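Local coordinates for thioesterase domain-containing protein (Pseudomonas aeruginosa, PDB 3F1T) that is of unestablished function but probably hydrolyses acyl-CoA thioesters, as other hotdog-fold thioesterases do, at residues I88-P93 with P128-V133; K98-F103 with G118-D123; R11-A16 with I69-V74. All coordinates share one frame; numbering follows the deposited sequence.

Contact 1 of 3, residues I88-P93 with P128-V133; sequences IDYMHP and PIAHVV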
ATOM      1  N   ILE B  88      -2.399   1.556   5.845  1.00 19.98           N
ATOM      2  CA  ILE B  88      -3.241   2.527   6.526  1.00 20.79           C
ATOM      3  C   ILE B  88      -3.090   3.864   5.801  1.00 21.86           C
ATOM      4  O   ILE B  88      -1.976   4.298   5.509  1.00 19.87           O
ATOM      5  CB  ILE B  88      -2.766   2.745   7.977  1.00 23.04           C
ATOM      6  CG1 ILE B  88      -2.554   1.393   8.665  1.00 27.69           C
ATOM      7  CG2 ILE B  88      -3.796   3.583   8.756  1.00 22.14           C
ATOM      8  CD1 ILE B  88      -2.313   1.515  10.164  1.00 36.72           C
ATOM      9  N   ASP B  89      -4.216   4.477   5.455  1.00 21.56           N
ATOM     10  CA  ASP B  89      -4.216   5.746   4.739  1.00 19.32           C
ATOM     11  C   ASP B  89      -5.151   6.714   5.450  1.00 19.55           C
ATOM     12  O   ASP B  89      -6.362   6.477   5.532  1.00 21.28           O
ATOM     13  CB  ASP B  89      -4.679   5.525   3.295  1.00 19.33           C
ATOM     14  CG  ASP B  89      -3.701   4.687   2.493  1.00 21.46           C
ATOM     15  OD1 ASP B  89      -2.642   5.223   2.094  1.00 31.18           O
ATOM     16  OD2 ASP B  89      -3.925   3.470   2.356  1.00 19.47           O
ATOM     17  N   TYR B  90      -4.572   7.745   6.047  1.00 20.44           N
ATOM     18  CA  TYR B  90      -5.314   8.720   6.839  1.00 21.07           C
ATOM     19  C   TYR B  90      -6.044   9.694   5.932  1.00 20.75           C
ATOM     20  O   TYR B  90      -5.453  10.242   5.005  1.00 21.93           O
ATOM     21  CB  TYR B  90      -4.368   9.479   7.778  1.00 17.90           C
ATOM     22  CG  TYR B  90      -3.935   8.663   8.974  1.00 21.82           C
ATOM     23  CD1 TYR B  90      -4.642   8.716  10.175  1.00 28.39           C
ATOM     24  CD2 TYR B  90      -2.843   7.809   8.897  1.00 19.80           C
ATOM     25  CE1 TYR B  90      -4.308   7.890  11.239  1.00 24.21           C
ATOM     26  CE2 TYR B  90      -2.501   6.991   9.948  1.00 22.13           C
ATOM     27  CZ  TYR B  90      -3.217   7.062  11.134  1.00 27.54           C
ATOM     28  OH  TYR B  90      -2.849   6.274  12.211  1.00 29.27           O
HETATM   29  N   MSE B  91      -7.350   9.828   6.154  1.00 22.92           N
HETATM   30  CA  MSE B  91      -8.185  10.734   5.394  1.00 25.81           C
HETATM   31  C   MSE B  91      -8.102  12.117   6.004  1.00 27.23           C
HETATM   32  O   MSE B  91      -8.162  13.130   5.298  1.00 29.06           O
HETATM   33  CB  MSE B  91      -9.635  10.273   5.441  1.00 27.23           C
HETATM   34  CG  MSE B  91      -9.881   8.930   4.780  1.00 37.41           C
HETATM   35 SE   MSE B  91      -9.281   8.913   2.909  1.00 47.06          SE
HETATM   36  CE  MSE B  91      -7.671   7.810   3.117  1.00 42.46           C
ATOM     37  N   HIS B  92      -8.154  12.160   7.327  1.00 27.77           N
ATOM     38  CA  HIS B  92      -8.139  13.427   8.035  1.00 27.54           C
ATOM     39  C   HIS B  92      -7.693  13.197   9.461  1.00 26.96           C
ATOM     40  O   HIS B  92      -7.615  12.048   9.909  1.00 27.99           O
ATOM     41  CB  HIS B  92      -9.519  14.092   7.995  1.00 26.67           C
ATOM     42  CG  HIS B  92     -10.556  13.374   8.795  1.00 28.01           C
ATOM     43  ND1 HIS B  92     -11.588  12.670   8.211  1.00 32.26           N
ATOM     44  CD2 HIS B  92     -10.671  13.176  10.129  1.00 30.10           C
ATOM     45  CE1 HIS B  92     -12.302  12.077   9.152  1.00 24.95           C
ATOM     46  NE2 HIS B  92     -11.782  12.390  10.325  1.00 34.48           N
ATOM     47  N   PRO B  93      -7.206  14.260  10.108  1.00 27.08           N
ATOM     48  CA  PRO B  93      -6.624  14.118  11.440  1.00 27.81           C
ATOM     49  C   PRO B  93      -7.683  13.731  12.464  1.00 27.68           C
ATOM     50  O   PRO B  93      -8.858  14.068  12.301  1.00 29.17           O
ATOM     51  CB  PRO B  93      -6.063  15.514  11.733  1.00 27.30           C
ATOM     52  CG  PRO B  93      -6.839  16.435  10.843  1.00 30.34           C
ATOM     53  CD  PRO B  93      -7.177  15.650   9.616  1.00 28.91           C
ATOM     54  N   PRO B 128     -14.591   8.332   8.334  1.00 34.09           N
ATOM     55  CA  PRO B 128     -13.508   7.683   9.054  1.00 29.49           C
ATOM     56  C   PRO B 128     -12.200   8.459   8.974  1.00 28.27           C
ATOM     57  O   PRO B 128     -11.996   9.256   8.060  1.00 28.80           O
ATOM     58  CB  PRO B 128     -13.380   6.324   8.359  1.00 29.68           C
ATOM     59  CG  PRO B 128     -14.192   6.420   7.105  1.00 31.23           C
ATOM     60  CD  PRO B 128     -15.244   7.431   7.369  1.00 33.26           C
ATOM     61  N   ILE B 129     -11.370   8.285   9.992  1.00 25.56           N
ATOM     62  CA  ILE B 129     -10.074   8.928  10.077  1.00 23.93           C
ATOM     63  C   ILE B 129      -9.091   8.318   9.077  1.00 23.22           C
ATOM     64  O   ILE B 129      -8.301   9.021   8.467  1.00 21.42           O
ATOM     65  CB  ILE B 129      -9.492   8.750  11.478  1.00 24.24           C
ATOM     66  CG1 ILE B 129     -10.320   9.507  12.505  1.00 24.63           C
ATOM     67  CG2 ILE B 129      -8.066   9.227  11.533  1.00 25.84           C
ATOM     68  CD1 ILE B 129      -9.901   9.185  13.904  1.00 29.07           C
ATOM     69  N   ALA B 130      -9.188   7.005   8.889  1.00 20.53           N
ATOM     70  CA  ALA B 130      -8.193   6.251   8.132  1.00 21.21           C
ATOM     71  C   ALA B 130      -8.826   4.977   7.592  1.00 19.29           C
ATOM     72  O   ALA B 130      -9.663   4.367   8.247  1.00 21.32           O
ATOM     73  CB  ALA B 130      -6.989   5.906   9.026  1.00 17.79           C
ATOM     74  N   HIS B 131      -8.425   4.591   6.384  1.00 22.61           N
ATOM     75  CA  HIS B 131      -8.784   3.300   5.807  1.00 20.02           C
ATOM     76  C   HIS B 131      -7.603   2.348   5.901  1.00 21.32           C
ATOM     77  O   HIS B 131      -6.454   2.755   5.726  1.00 21.67           O
ATOM     78  CB  HIS B 131      -9.193   3.482   4.347  1.00 20.76           C
ATOM     79  CG  HIS B 131     -10.566   4.059   4.176  1.00 22.55           C
ATOM     80  ND1 HIS B 131     -10.778   5.405   3.950  1.00 21.10           N
ATOM     81  CD2 HIS B 131     -11.786   3.528   4.430  1.00 20.03           C
ATOM     82  CE1 HIS B 131     -12.074   5.657   3.975  1.00 18.48           C
ATOM     83  NE2 HIS B 131     -12.707   4.537   4.269  1.00 25.89           N
ATOM     84  N   VAL B 132      -7.898   1.057   6.054  1.00 20.36           N
ATOM     85  CA  VAL B 132      -6.869   0.051   6.319  1.00 18.21           C
ATOM     86  C   VAL B 132      -7.229  -1.226   5.585  1.00 18.48           C
ATOM     87  O   VAL B 132      -8.401  -1.615   5.553  1.00 14.76           O
ATOM     88  CB  VAL B 132      -6.789  -0.288   7.828  1.00 18.70           C
ATOM     89  CG1 VAL B 132      -5.639  -1.219   8.097  1.00 19.63           C
ATOM     90  CG2 VAL B 132      -6.633   0.965   8.619  1.00 15.09           C
ATOM     91  N   VAL B 133      -6.224  -1.874   4.999  1.00 16.97           N
ATOM     92  CA  VAL B 133      -6.389  -3.209   4.408  1.00 18.97           C
ATOM     93  C   VAL B 133      -5.164  -4.007   4.815  1.00 19.30           C
ATOM     94  O   VAL B 133      -4.057  -3.461   4.877  1.00 17.52           O
ATOM     95  CB  VAL B 133      -6.453  -3.127   2.863  1.00 17.30           C
ATOM     96  CG1 VAL B 133      -6.430  -4.500   2.269  1.00 23.82           C
ATOM     97  CG2 VAL B 133      -7.708  -2.381   2.419  1.00 15.02           C
TER
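Strands 83-90 and 130-137 are antiparallel neighbours at the edge of this chain's own hotdog sheet. I129 and A130 both face A120 of the other neighbour, strand 113-121, in a classic beta bulge. D89 and H131 form the hydrogen-bonded pair: D89 N to H131 O is 2.8 Å, and H131 N to D89 O is 2.9 Å. Beyond it, I129 O takes M91 N at 2.6 Å and, weakly, H92 N, so one carbonyl holds the chain as it leaves the strand. A130 CB lies over one face of the Y90 ring, 4.1 Å from its centroid. I129 CG2 meets the edge of the same ring, 3.7 Å from Y90 CD1. I88 and V132 lie side by side on the sheet face of Y90 and A130, their CG2 atoms 3.9 Å apart. The H92 ring covers the backbone of I129 instead. Its chi1 of 69° folds CG back over its own backbone, with one imidazole face over I129 CA. Helix 56-70 packs on the face of I88, Y90 and V132 through T60, I59, M63 and C67. I88 and D89 also pair with a strand of the second subunit, so the sheet continues across that interface.

Contact 2 of 3, residues K98-F103 with G118-D123; sequences KDVYGF and GFAYQD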
ATOM      1  N   LYS B  98     -10.947  12.602  22.100  1.00 20.94           N
ATOM      2  CA  LYS B  98     -11.981  11.645  21.724  1.00 19.69           C
ATOM      3  C   LYS B  98     -11.385  10.266  21.495  1.00 19.82           C
ATOM      4  O   LYS B  98     -10.331  10.133  20.880  1.00 18.45           O
ATOM      5  CB  LYS B  98     -12.736  12.119  20.477  1.00 19.93           C
ATOM      6  CG  LYS B  98     -13.915  13.059  20.779  1.00 23.09           C
ATOM      7  CD  LYS B  98     -14.641  13.481  19.512  1.00 16.78           C
ATOM      8  CE  LYS B  98     -15.491  14.703  19.773  1.00 30.39           C
ATOM      9  NZ  LYS B  98     -16.108  15.260  18.523  1.00 29.77           N
ATOM     10  N   ASP B  99     -12.026   9.243  22.051  1.00 23.40           N
ATOM     11  CA  ASP B  99     -11.585   7.865  21.832  1.00 22.23           C
ATOM     12  C   ASP B  99     -11.597   7.529  20.345  1.00 24.05           C
ATOM     13  O   ASP B  99     -12.477   7.981  19.608  1.00 22.37           O
ATOM     14  CB  ASP B  99     -12.469   6.881  22.594  1.00 21.61           C
ATOM     15  CG  ASP B  99     -12.168   6.853  24.079  1.00 25.91           C
ATOM     16  OD1 ASP B  99     -11.159   7.463  24.516  1.00 24.51           O
ATOM     17  OD2 ASP B  99     -12.914   6.166  24.804  1.00 22.92           O
ATOM     18  N   VAL B 100     -10.667   6.669  19.926  1.00 23.78           N
ATOM     19  CA  VAL B 100     -10.647   6.170  18.547  1.00 21.74           C
ATOM     20  C   VAL B 100     -11.114   4.722  18.465  1.00 21.81           C
ATOM     21  O   VAL B 100     -10.582   3.839  19.153  1.00 21.66           O
ATOM     22  CB  VAL B 100      -9.236   6.310  17.892  1.00 21.82           C
ATOM     23  CG1 VAL B 100      -9.286   5.941  16.404  1.00 18.81           C
ATOM     24  CG2 VAL B 100      -8.708   7.720  18.069  1.00 21.58           C
ATOM     25  N   TYR B 101     -12.068   4.474  17.569  1.00 18.15           N
ATOM     26  CA  TYR B 101     -12.558   3.135  17.320  1.00 18.12           C
ATOM     27  C   TYR B 101     -11.958   2.552  16.051  1.00 17.71           C
ATOM     28  O   TYR B 101     -11.703   3.264  15.080  1.00 16.99           O
ATOM     29  CB  TYR B 101     -14.074   3.153  17.227  1.00 16.94           C
ATOM     30  CG  TYR B 101     -14.725   3.510  18.533  1.00 18.77           C
ATOM     31  CD1 TYR B 101     -15.071   2.524  19.443  1.00 15.78           C
ATOM     32  CD2 TYR B 101     -14.871   4.830  18.918  1.00 18.74           C
ATOM     33  CE1 TYR B 101     -15.672   2.846  20.640  1.00 19.83           C
ATOM     34  CE2 TYR B 101     -15.462   5.164  20.131  1.00 18.73           C
ATOM     35  CZ  TYR B 101     -15.818   4.162  21.001  1.00 15.63           C
ATOM     36  OH  TYR B 101     -16.414   4.481  22.200  1.00 28.66           O
ATOM     37  N   GLY B 102     -11.671   1.261  16.082  1.00 18.85           N
ATOM     38  CA  GLY B 102     -11.248   0.571  14.881  1.00 17.37           C
ATOM     39  C   GLY B 102     -12.265  -0.493  14.568  1.00 17.95           C
ATOM     40  O   GLY B 102     -12.773  -1.129  15.476  1.00 20.43           O
ATOM     41  N   PHE B 103     -12.641  -0.611  13.295  1.00 19.74           N
ATOM     42  CA  PHE B 103     -13.469  -1.720  12.831  1.00 19.58           C
ATOM     43  C   PHE B 103     -12.764  -2.450  11.689  1.00 20.19           C
ATOM     44  O   PHE B 103     -12.063  -1.826  10.887  1.00 18.43           O
ATOM     45  CB  PHE B 103     -14.824  -1.207  12.352  1.00 20.07           C
ATOM     46  CG  PHE B 103     -15.647  -2.246  11.644  1.00 16.90           C
ATOM     47  CD1 PHE B 103     -15.597  -2.368  10.266  1.00 18.88           C
ATOM     48  CD2 PHE B 103     -16.382  -3.169  12.367  1.00 23.03           C
ATOM     49  CE1 PHE B 103     -16.280  -3.379   9.612  1.00 16.23           C
ATOM     50  CE2 PHE B 103     -17.108  -4.153  11.720  1.00 21.90           C
ATOM     51  CZ  PHE B 103     -17.053  -4.260  10.335  1.00 20.67           C
ATOM     52  N   GLY B 118     -10.851  -2.506   6.992  1.00 22.65           N
ATOM     53  CA  GLY B 118     -11.477  -1.797   8.103  1.00 20.19           C
ATOM     54  C   GLY B 118     -11.137  -0.312   8.102  1.00 19.41           C
ATOM     55  O   GLY B 118     -10.654   0.231   7.102  1.00 17.83           O
ATOM     56  N   PHE B 119     -11.427   0.363   9.205  1.00 17.30           N
ATOM     57  CA  PHE B 119     -11.224   1.809   9.254  1.00 19.81           C
ATOM     58  C   PHE B 119     -11.185   2.273  10.702  1.00 19.24           C
ATOM     59  O   PHE B 119     -11.597   1.531  11.590  1.00 19.89           O
ATOM     60  CB  PHE B 119     -12.311   2.545   8.442  1.00 17.65           C
ATOM     61  CG  PHE B 119     -13.717   2.184   8.832  1.00 16.27           C
ATOM     62  CD1 PHE B 119     -14.402   2.940   9.782  1.00 16.86           C
ATOM     63  CD2 PHE B 119     -14.336   1.073   8.295  1.00 18.47           C
ATOM     64  CE1 PHE B 119     -15.651   2.568  10.228  1.00 16.82           C
ATOM     65  CE2 PHE B 119     -15.618   0.723   8.686  1.00 25.06           C
ATOM     66  CZ  PHE B 119     -16.288   1.489   9.653  1.00 23.15           C
ATOM     67  N   ALA B 120     -10.467   3.366  10.947  1.00 20.32           N
ATOM     68  CA  ALA B 120     -10.573   4.088  12.200  1.00 18.70           C
ATOM     69  C   ALA B 120     -11.590   5.221  12.126  1.00 18.97           C
ATOM     70  O   ALA B 120     -11.689   5.921  11.119  1.00 17.35           O
ATOM     71  CB  ALA B 120      -9.215   4.622  12.629  1.00 19.50           C
ATOM     72  N   TYR B 121     -12.214   5.509  13.260  1.00 17.98           N
ATOM     73  CA  TYR B 121     -13.187   6.585  13.327  1.00 21.80           C
ATOM     74  C   TYR B 121     -13.385   6.995  14.784  1.00 22.07           C
ATOM     75  O   TYR B 121     -12.840   6.368  15.685  1.00 24.45           O
ATOM     76  CB  TYR B 121     -14.509   6.141  12.685  1.00 18.03           C
ATOM     77  CG  TYR B 121     -15.214   5.039  13.445  1.00 17.34           C
ATOM     78  CD1 TYR B 121     -16.214   5.349  14.349  1.00 17.18           C
ATOM     79  CD2 TYR B 121     -14.755   3.723  13.407  1.00 11.66           C
ATOM     80  CE1 TYR B 121     -16.844   4.372  15.082  1.00 16.03           C
ATOM     81  CE2 TYR B 121     -15.404   2.726  14.114  1.00 13.11           C
ATOM     82  CZ  TYR B 121     -16.439   3.072  14.970  1.00 18.54           C
ATOM     83  OH  TYR B 121     -17.080   2.135  15.744  1.00 21.73           O
ATOM     84  N   GLN B 122     -14.087   8.093  15.007  1.00 26.00           N
ATOM     85  CA  GLN B 122     -14.304   8.563  16.360  1.00 29.37           C
ATOM     86  C   GLN B 122     -15.770   8.651  16.709  1.00 35.15           C
ATOM     87  O   GLN B 122     -16.260   7.865  17.521  1.00 39.99           O
ATOM     88  CB  GLN B 122     -13.574   9.872  16.618  1.00 26.57           C
ATOM     89  CG  GLN B 122     -12.115   9.631  16.910  1.00 20.96           C
ATOM     90  CD  GLN B 122     -11.325  10.903  16.972  1.00 18.05           C
ATOM     91  OE1 GLN B 122     -11.400  11.742  16.079  1.00 21.53           O
ATOM     92  NE2 GLN B 122     -10.558  11.064  18.043  1.00 20.30           N
ATOM     93  N   ASP B 123     -16.483   9.582  16.093  1.00 40.49           N
ATOM     94  CA  ASP B 123     -17.869   9.817  16.481  1.00 45.88           C
ATOM     95  C   ASP B 123     -18.788   8.824  15.787  1.00 48.25           C
ATOM     96  O   ASP B 123     -19.301   7.892  16.417  1.00 50.11           O
ATOM     97  CB  ASP B 123     -18.289  11.250  16.157  1.00 46.10           C
ATOM     98  CG  ASP B 123     -17.885  12.225  17.237  1.00 48.32           C
ATOM     99  OD1 ASP B 123     -17.614  13.397  16.891  1.00 55.15           O
ATOM    100  OD2 ASP B 123     -17.784  11.808  18.416  1.00 43.80           O
TER
HETATM  101  O   HOH W   1     -15.075   8.585  20.095  1.00 24.36           O
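The beta hairpin of strands 100-109 and 113-121 lies within the antiparallel hotdog sheet, and K98-F103 with G118-D123 is its open end. Y101 and Y121 are a hydrogen-bonded pair. Y101 N gives to Y121 O at 2.8 Å and Y121 N returns to Y101 O at 2.9 Å, so the backbone N-H and C=O groups of both residues are satisfied. F103 N to F119 O, at 2.9 Å and 171°, is nearly straight. G102 and A120 are the non-hydrogen-bonded pair between them, and their backbones bond outward to L37 and to the I129-A130 bulge.

Past the strands, side chains and a water take over the bonding. Q122 NE2 gives to K98 O at 3.0 Å. It reaches this carbonyl from above its plane, while the oxygen lies close to the amide plane of Q122. The other end of that amide is also held, because Q122 OE1 accepts from E95 N. One water donates to both D99 O and Q122 O, bridging two carbonyls where the ladder has ended. K98 runs out extended beyond CG. Its NZ lies 2.9 Å from D123 OD1, on the syn lone pair, and makes a second salt bridge to E95 OE1. D99 OD1 accepts from Y41 N.

The face with Y101, F103, F119 and Y121 is aromatic, and R38 and T36 of strand 34-39 pack there. F103 CD1 touches F119 CE2 at 3.5 Å, with the two ring planes at 45°. On the other face V100 and A120 meet helix 56-70. Y121 has CG between its N and carbonyl carbon, chi1 67°, which swings its ring across to the partner strand. There Y101 CB sits over one face of the Y121 ring, 3.6 Å from the centroid.

Contact 3 of 3, residues R11-A16 with I69-V74; sequences RRFLSA and ISTVCV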
ATOM      1  N   ARG B  11     -11.289 -11.328  22.936  1.00 18.30           N
ATOM      2  CA  ARG B  11     -10.749 -10.723  24.162  1.00 20.00           C
ATOM      3  C   ARG B  11      -9.530 -11.455  24.706  1.00 20.75           C
ATOM      4  O   ARG B  11      -8.587 -10.827  25.204  1.00 20.46           O
ATOM      5  CB  ARG B  11     -11.823 -10.597  25.241  1.00 17.92           C
ATOM      6  CG  ARG B  11     -12.691  -9.358  25.051  1.00 17.64           C
ATOM      7  CD  ARG B  11     -13.842  -9.273  26.027  1.00 12.42           C
ATOM      8  NE  ARG B  11     -14.516  -7.988  25.860  1.00 19.03           N
ATOM      9  CZ  ARG B  11     -15.791  -7.766  26.148  1.00 18.85           C
ATOM     10  NH1 ARG B  11     -16.494  -8.693  26.804  1.00 15.96           N
ATOM     11  NH2 ARG B  11     -16.335  -6.590  25.846  1.00 17.38           N
ATOM     12  N   ARG B  12      -9.622 -12.782  24.754  1.00 21.16           N
ATOM     13  CA  ARG B  12      -8.478 -13.634  25.083  1.00 19.41           C
ATOM     14  C   ARG B  12      -7.295 -13.380  24.142  1.00 21.01           C
ATOM     15  O   ARG B  12      -6.152 -13.229  24.581  1.00 22.76           O
ATOM     16  CB  ARG B  12      -8.905 -15.102  25.006  1.00 20.04           C
ATOM     17  CG  ARG B  12      -7.920 -16.069  25.630  1.00 20.62           C
ATOM     18  CD  ARG B  12      -8.621 -17.292  26.190  1.00 22.96           C
ATOM     19  NE  ARG B  12      -9.505 -17.942  25.220  1.00 23.29           N
ATOM     20  CZ  ARG B  12      -9.186 -19.026  24.516  1.00 26.60           C
ATOM     21  NH1 ARG B  12      -7.948 -19.515  24.556  1.00 21.46           N
ATOM     22  NH2 ARG B  12     -10.095 -19.600  23.734  1.00 23.48           N
ATOM     23  N   PHE B  13      -7.584 -13.328  22.847  1.00 19.22           N
ATOM     24  CA  PHE B  13      -6.613 -12.935  21.830  1.00 19.63           C
ATOM     25  C   PHE B  13      -5.912 -11.612  22.175  1.00 20.10           C
ATOM     26  O   PHE B  13      -4.687 -11.560  22.257  1.00 20.85           O
ATOM     27  CB  PHE B  13      -7.329 -12.851  20.478  1.00 18.30           C
ATOM     28  CG  PHE B  13      -6.410 -12.855  19.277  1.00 21.54           C
ATOM     29  CD1 PHE B  13      -5.210 -12.165  19.297  1.00 18.97           C
ATOM     30  CD2 PHE B  13      -6.892 -13.287  18.048  1.00 20.38           C
ATOM     31  CE1 PHE B  13      -4.475 -11.957  18.120  1.00 21.50           C
ATOM     32  CE2 PHE B  13      -6.132 -13.164  16.893  1.00 19.32           C
ATOM     33  CZ  PHE B  13      -4.897 -12.527  16.938  1.00 21.58           C
ATOM     34  N   LEU B  14      -6.692 -10.563  22.431  1.00 19.26           N
ATOM     35  CA  LEU B  14      -6.145  -9.243  22.768  1.00 20.77           C
ATOM     36  C   LEU B  14      -5.235  -9.265  24.009  1.00 21.96           C
ATOM     37  O   LEU B  14      -4.226  -8.554  24.070  1.00 21.89           O
ATOM     38  CB  LEU B  14      -7.281  -8.230  22.955  1.00 18.94           C
ATOM     39  CG  LEU B  14      -6.971  -6.764  23.288  1.00 18.71           C
ATOM     40  CD1 LEU B  14      -5.924  -6.185  22.358  1.00 17.34           C
ATOM     41  CD2 LEU B  14      -8.256  -5.930  23.257  1.00 14.06           C
ATOM     42  N   SER B  15      -5.615 -10.064  25.004  1.00 24.17           N
ATOM     43  CA  SER B  15      -4.856 -10.164  26.252  1.00 24.25           C
ATOM     44  C   SER B  15      -3.448 -10.727  26.075  1.00 23.60           C
ATOM     45  O   SER B  15      -2.575 -10.495  26.912  1.00 26.61           O
ATOM     46  CB  SER B  15      -5.626 -10.986  27.283  1.00 21.38           C
ATOM     47  OG  SER B  15      -5.670 -12.338  26.893  1.00 24.58           O
ATOM     48  N   ALA B  16      -3.215 -11.455  24.989  1.00 24.94           N
ATOM     49  CA  ALA B  16      -1.882 -11.987  24.721  1.00 23.30           C
ATOM     50  C   ALA B  16      -0.930 -10.915  24.171  1.00 27.64           C
ATOM     51  O   ALA B  16       0.285 -11.125  24.104  1.00 24.39           O
ATOM     52  CB  ALA B  16      -1.961 -13.151  23.777  1.00 22.92           C
ATOM     53  N   ILE B  69      -7.145  -9.368  14.704  1.00 18.26           N
ATOM     54  CA  ILE B  69      -8.069 -10.093  15.563  1.00 18.54           C
ATOM     55  C   ILE B  69      -9.386 -10.414  14.863  1.00 18.52           C
ATOM     56  O   ILE B  69     -10.105 -11.335  15.249  1.00 20.51           O
ATOM     57  CB  ILE B  69      -8.310  -9.334  16.874  1.00 19.68           C
ATOM     58  CG1 ILE B  69      -7.024  -9.310  17.704  1.00 14.82           C
ATOM     59  CG2 ILE B  69      -9.420  -9.995  17.670  1.00 15.38           C
ATOM     60  CD1 ILE B  69      -7.197  -8.645  19.062  1.00 17.31           C
ATOM     61  N   SER B  70      -9.703  -9.654  13.827  1.00 17.86           N
ATOM     62  CA  SER B  70     -10.930  -9.873  13.069  1.00 18.17           C
ATOM     63  C   SER B  70     -10.922 -11.194  12.319  1.00 18.95           C
ATOM     64  O   SER B  70     -11.980 -11.698  11.937  1.00 18.67           O
ATOM     65  CB  SER B  70     -11.181  -8.717  12.094  1.00 16.46           C
ATOM     66  OG  SER B  70     -10.354  -8.830  10.953  1.00 17.90           O
ATOM     67  N   THR B  71      -9.756 -11.830  12.240  1.00 20.43           N
ATOM     68  CA  THR B  71      -9.677 -13.186  11.695  1.00 19.63           C
ATOM     69  C   THR B  71     -10.495 -14.173  12.519  1.00 20.84           C
ATOM     70  O   THR B  71     -10.868 -15.227  12.014  1.00 21.33           O
ATOM     71  CB  THR B  71      -8.220 -13.696  11.607  1.00 17.29           C
ATOM     72  OG1 THR B  71      -7.634 -13.706  12.915  1.00 22.22           O
ATOM     73  CG2 THR B  71      -7.394 -12.799  10.717  1.00 17.59           C
ATOM     74  N   VAL B  72     -10.756 -13.850  13.792  1.00 23.53           N
ATOM     75  CA  VAL B  72     -11.520 -14.744  14.658  1.00 21.34           C
ATOM     76  C   VAL B  72     -12.912 -14.912  14.076  1.00 23.36           C
ATOM     77  O   VAL B  72     -13.572 -15.933  14.293  1.00 23.86           O
ATOM     78  CB  VAL B  72     -11.620 -14.261  16.134  1.00 21.25           C
ATOM     79  CG1 VAL B  72     -10.238 -14.076  16.761  1.00 18.76           C
ATOM     80  CG2 VAL B  72     -12.467 -12.981  16.256  1.00 24.33           C
ATOM     81  N   CYS B  73     -13.316 -13.953  13.254  1.00 23.45           N
ATOM     82  CA  CYS B  73     -14.675 -13.931  12.752  1.00 26.01           C
ATOM     83  C   CYS B  73     -14.869 -15.007  11.717  1.00 27.22           C
ATOM     84  O   CYS B  73     -15.995 -15.281  11.328  1.00 27.66           O
ATOM     85  CB  CYS B  73     -15.018 -12.577  12.145  1.00 25.67           C
ATOM     86  SG  CYS B  73     -14.942 -11.224  13.336  1.00 32.76           S
ATOM     87  N   VAL B  74     -13.770 -15.505  11.152  1.00 27.59           N
ATOM     88  CA  VAL B  74     -13.875 -16.484  10.077  1.00 26.78           C
ATOM     89  C   VAL B  74     -13.229 -17.826  10.371  1.00 25.54           C
ATOM     90  O   VAL B  74     -13.365 -18.755   9.588  1.00 27.48           O
ATOM     91  CB  VAL B  74     -13.336 -15.954   8.737  1.00 25.08           C
ATOM     92  CG1 VAL B  74     -14.203 -14.811   8.235  1.00 25.40           C
ATOM     93  CG2 VAL B  74     -11.868 -15.539   8.865  1.00 28.38           C
TER
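F13 of the N-terminal helix 4-15 lays its ring against I69 near the C-terminal end of helix 56-70, the central helix of the hotdog fold. The tight part is this one pair. I69 CG1 stands over the centre of the ring, 3.6 Å from the centroid and only 8° off the ring normal. With CG anti to the backbone N, chi1 -163°, the F13 ring reaches across to the other helix. V72 CG1 meets the same ring at its edge, 3.7 Å from F13 CD2. I69 also extends past the ring: its CD1 ends beside L14, 3.9 Å from both CA and CB. I80 adds to the packing on F13, and L35 of strand 34-39 touches I69.

Away from F13 the helix is looser. R11, R12 and S15 are exposed and make no contact with 69-74. S15 OG turns back to its own helix, giving to R12 O, while R11 NH2 gives to V27 O. T71 OG1 lies at the ring edge but bonds to G68 O, three residues back. The two segments are joined by apolar and CH-pi packing alone. Shape fit and burial, not directional polar bonds, therefore hold F13 to I69 and V72.

In the fold
From the N terminus, helix 4-15 comes first. Contact 3 sets its end against the end of helix 56-70, closing a loop that includes strands 26-31 and 34-39. The chain then enters strand 83-90, where contact 1 opens. Before contact 1 closes on strand 130-137, the chain makes the hairpin of contact 2, so 98-103 with 118-123 falls wholly within the span of 88-133. Contact 3 has closed earlier, in series with both. Contacts 1 and 2 meet through the neighbouring strands 113-121 and 130-137, where A120 O lies 2.6 Å from I129 N. Contact 3 lies across the chain's centre from both, about 22 Å from contact 1 between centres.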